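Local coordinates for putative potassium transport protein (Staphylococcus aureus 08BA02176, PDB 4XTT) that probably regulates potassium uptake as the cytoplasmic KtrA subunit of a Ktr transporter, binding the second messenger c-di-AMP through its RCK C domain, at residues Asp13-Val18 / Ile72-Asp77. Numbering follows the deposited sequence.
Sequences DEHSIV and IGHDND
His15, Ser16 and Ile17 pair antiparallel with His74, Gly73 and Ile72 where strand 15-21, outermost of the sheet within this chain, meets the end of strand 68-72 and the start of helix 75-83. Ser16 and Gly73 form the hydrogen-bonded pair, but the bond from Ser16 N to Gly73 O is weak at 3.4 Å. A firmer backbone bond follows just past the pairing, from Asp75 N to Glu14 O, 2.7 Å long. The same carbonyl oxygen lies over the centre of one face of the His74 ring. Ser16 and Asp75 meet on one side of the sheet. The Ser16 hydroxyl donates to Asp75 OD1, with CG of Asp75 anti to its own carbonyl carbon (chi1 -75°) and the carboxylate beside the serine. This is the TrkA-C fold of the RCK C domain, an antiparallel sheet with a C-terminal helix. His74 is the N-cap of that helix: its ND1 accepts from Asn76 N at 3.1 Å. NE2 of His74 gives a weak bond to Glu14 OE2, the carboxylate plane standing 82° from the ring. CD2 of His74 meets the edge of the His15 ring, 3.4 Å from NE2 of His15, with the ring planes at 66°. On the same sheet face, Ile17 CG1 packs on Ile72 CG1 at 3.7 Å. Leu9 and Ile45 also touch both isoleucines. Ile55 of the second subunit packs on His15 and Ile72, placing this face at the dimer interface.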
ATOM      1  N   ASP A  13      12.354 -13.459  -0.416  1.00 46.86           N
ATOM      2  CA  ASP A  13      12.061 -14.579   0.466  1.00 70.95           C
ATOM      3  C   ASP A  13      11.762 -14.087   1.888  1.00 58.22           C
ATOM      4  O   ASP A  13      11.613 -14.882   2.815  1.00 60.56           O
ATOM      5  CB  ASP A  13      13.225 -15.578   0.462  1.00 74.29           C
ATOM      6  CG  ASP A  13      12.832 -16.942   1.025  1.00105.73           C
ATOM      7  OD1 ASP A  13      11.639 -17.309   0.923  1.00112.43           O
ATOM      8  OD2 ASP A  13      13.713 -17.650   1.560  1.00105.24           O
ATOM      9  N   GLU A  14      11.690 -12.770   2.057  1.00 58.17           N
ATOM     10  CA  GLU A  14      11.383 -12.182   3.361  1.00 47.08           C
ATOM     11  C   GLU A  14      10.200 -11.203   3.309  1.00 46.77           C
ATOM     12  O   GLU A  14       9.718 -10.728   4.341  1.00 32.78           O
ATOM     13  CB  GLU A  14      12.626 -11.509   3.932  1.00 59.24           C
ATOM     14  CG  GLU A  14      13.662 -12.529   4.389  1.00 63.47           C
ATOM     15  CD  GLU A  14      14.850 -11.908   5.089  1.00 77.38           C
ATOM     16  OE1 GLU A  14      15.974 -12.047   4.562  1.00 92.13           O
ATOM     17  OE2 GLU A  14      14.660 -11.274   6.153  1.00 69.59           O
ATOM     18  N   HIS A  15       9.743 -10.908   2.097  1.00 56.06           N
ATOM     19  CA  HIS A  15       8.601 -10.028   1.878  1.00 34.43           C
ATOM     20  C   HIS A  15       7.540 -10.779   1.091  1.00 50.42           C
ATOM     21  O   HIS A  15       7.852 -11.671   0.297  1.00 61.05           O
ATOM     22  CB  HIS A  15       8.997  -8.767   1.110  1.00 41.23           C
ATOM     23  CG  HIS A  15      10.129  -7.999   1.723  1.00 53.61           C
ATOM     24  ND1 HIS A  15      10.929  -7.154   0.991  1.00 49.02           N
ATOM     25  CD2 HIS A  15      10.576  -7.934   2.999  1.00 47.93           C
ATOM     26  CE1 HIS A  15      11.831  -6.603   1.788  1.00 44.19           C
ATOM     27  NE2 HIS A  15      11.637  -7.062   3.009  1.00 52.94           N
ATOM     28  N   SER A  16       6.283 -10.421   1.327  1.00 48.30           N
ATOM     29  CA  SER A  16       5.157 -11.189   0.800  1.00 55.09           C
ATOM     30  C   SER A  16       3.832 -10.431   0.919  1.00 33.00           C
ATOM     31  O   SER A  16       3.694  -9.553   1.770  1.00 28.09           O
ATOM     32  CB  SER A  16       5.066 -12.548   1.503  1.00 42.15           C
ATOM     33  OG  SER A  16       4.988 -12.397   2.905  1.00 49.45           O
ATOM     34  N   ILE A  17       2.901 -10.714   0.007  1.00 35.40           N
ATOM     35  CA  ILE A  17       1.540 -10.194   0.126  1.00 31.26           C
ATOM     36  C   ILE A  17       0.631 -11.238   0.746  1.00 26.90           C
ATOM     37  O   ILE A  17       0.594 -12.391   0.327  1.00 32.30           O
ATOM     38  CB  ILE A  17       0.932  -9.767  -1.222  1.00 32.64           C
ATOM     39  CG1 ILE A  17       1.556  -8.466  -1.696  1.00 61.25           C
ATOM     40  CG2 ILE A  17      -0.542  -9.460  -1.073  1.00 25.83           C
ATOM     41  CD1 ILE A  17       0.871  -7.881  -2.925  1.00 62.71           C
ATOM     42  N   VAL A  18      -0.071 -10.821   1.787  1.00 27.10           N
ATOM     43  CA  VAL A  18      -0.876 -11.720   2.584  1.00 30.88           C
ATOM     44  C   VAL A  18      -2.266 -11.134   2.722  1.00 34.04           C
ATOM     45  O   VAL A  18      -2.435  -9.921   2.850  1.00 37.71           O
ATOM     46  CB  VAL A  18      -0.252 -11.953   3.981  1.00 33.53           C
ATOM     47  CG1 VAL A  18      -1.195 -12.744   4.869  1.00 47.92           C
ATOM     48  CG2 VAL A  18       1.097 -12.664   3.847  1.00 23.94           C
ATOM     49  N   ILE A  72       0.916  -5.841   2.485  1.00 28.71           N
ATOM     50  CA  ILE A  72       2.239  -6.056   1.937  1.00 31.62           C
ATOM     51  C   ILE A  72       3.271  -5.487   2.906  1.00 32.11           C
ATOM     52  O   ILE A  72       3.105  -4.384   3.430  1.00 33.76           O
ATOM     53  CB  ILE A  72       2.336  -5.432   0.528  1.00 42.48           C
ATOM     54  CG1 ILE A  72       3.646  -5.798  -0.153  1.00 60.79           C
ATOM     55  CG2 ILE A  72       2.154  -3.921   0.576  1.00 71.64           C
ATOM     56  CD1 ILE A  72       3.667  -5.368  -1.599  1.00 67.38           C
ATOM     57  N   GLY A  73       4.321  -6.260   3.167  1.00 41.04           N
ATOM     58  CA  GLY A  73       5.347  -5.874   4.121  1.00 29.89           C
ATOM     59  C   GLY A  73       6.316  -7.005   4.425  1.00 36.06           C
ATOM     60  O   GLY A  73       6.260  -8.078   3.815  1.00 36.54           O
ATOM     61  N   HIS A  74       7.223  -6.757   5.363  1.00 31.50           N
ATOM     62  CA  HIS A  74       8.196  -7.757   5.784  1.00 43.79           C
ATOM     63  C   HIS A  74       7.496  -8.884   6.534  1.00 32.92           C
ATOM     64  O   HIS A  74       6.543  -8.634   7.273  1.00 30.90           O
ATOM     65  CB  HIS A  74       9.271  -7.102   6.657  1.00 40.61           C
ATOM     66  CG  HIS A  74      10.484  -7.950   6.871  1.00 34.77           C
ATOM     67  ND1 HIS A  74      10.529  -8.960   7.813  1.00 35.83           N
ATOM     68  CD2 HIS A  74      11.701  -7.935   6.281  1.00 34.54           C
ATOM     69  CE1 HIS A  74      11.719  -9.529   7.786  1.00 37.95           C
ATOM     70  NE2 HIS A  74      12.451  -8.928   6.864  1.00 38.64           N
ATOM     71  N   ASP A  75       7.985 -10.112   6.371  1.00 33.48           N
ATOM     72  CA  ASP A  75       7.325 -11.281   6.963  1.00 31.80           C
ATOM     73  C   ASP A  75       7.242 -11.217   8.481  1.00 36.42           C
ATOM     74  O   ASP A  75       6.252 -11.642   9.071  1.00 44.22           O
ATOM     75  CB  ASP A  75       8.057 -12.567   6.585  1.00 36.33           C
ATOM     76  CG  ASP A  75       7.805 -12.987   5.162  1.00 46.76           C
ATOM     77  OD1 ASP A  75       6.890 -12.424   4.526  1.00 51.48           O
ATOM     78  OD2 ASP A  75       8.524 -13.891   4.685  1.00 64.65           O
ATOM     79  N   ASN A  76       8.270 -10.660   9.111  1.00 42.83           N
ATOM     80  CA  ASN A  76       8.274 -10.524  10.560  1.00 30.77           C
ATOM     81  C   ASN A  76       7.251  -9.496  11.014  1.00 33.79           C
ATOM     82  O   ASN A  76       6.655  -9.641  12.079  1.00 34.93           O
ATOM     83  CB  ASN A  76       9.663 -10.135  11.069  1.00 37.20           C
ATOM     84  CG  ASN A  76      10.688 -11.238  10.885  1.00 40.08           C
ATOM     85  OD1 ASN A  76      10.350 -12.424  10.866  1.00 36.64           O
ATOM     86  ND2 ASN A  76      11.956 -10.851  10.763  1.00 35.92           N
ATOM     87  N   ASP A  77       7.006  -8.484  10.183  1.00 33.60           N
ATOM     88  CA  ASP A  77       6.048  -7.450  10.552  1.00 27.07           C
ATOM     89  C   ASP A  77       4.646  -7.965  10.346  1.00 31.48           C
ATOM     90  O   ASP A  77       3.784  -7.768  11.199  1.00 31.34           O
ATOM     91  CB  ASP A  77       6.229  -6.167   9.726  1.00 30.54           C
ATOM     92  CG  ASP A  77       7.574  -5.499   9.934  1.00 41.15           C
ATOM     93  OD1 ASP A  77       8.073  -5.498  11.080  1.00 58.03           O
ATOM     94  OD2 ASP A  77       8.121  -4.953   8.950  1.00 33.36           O
TER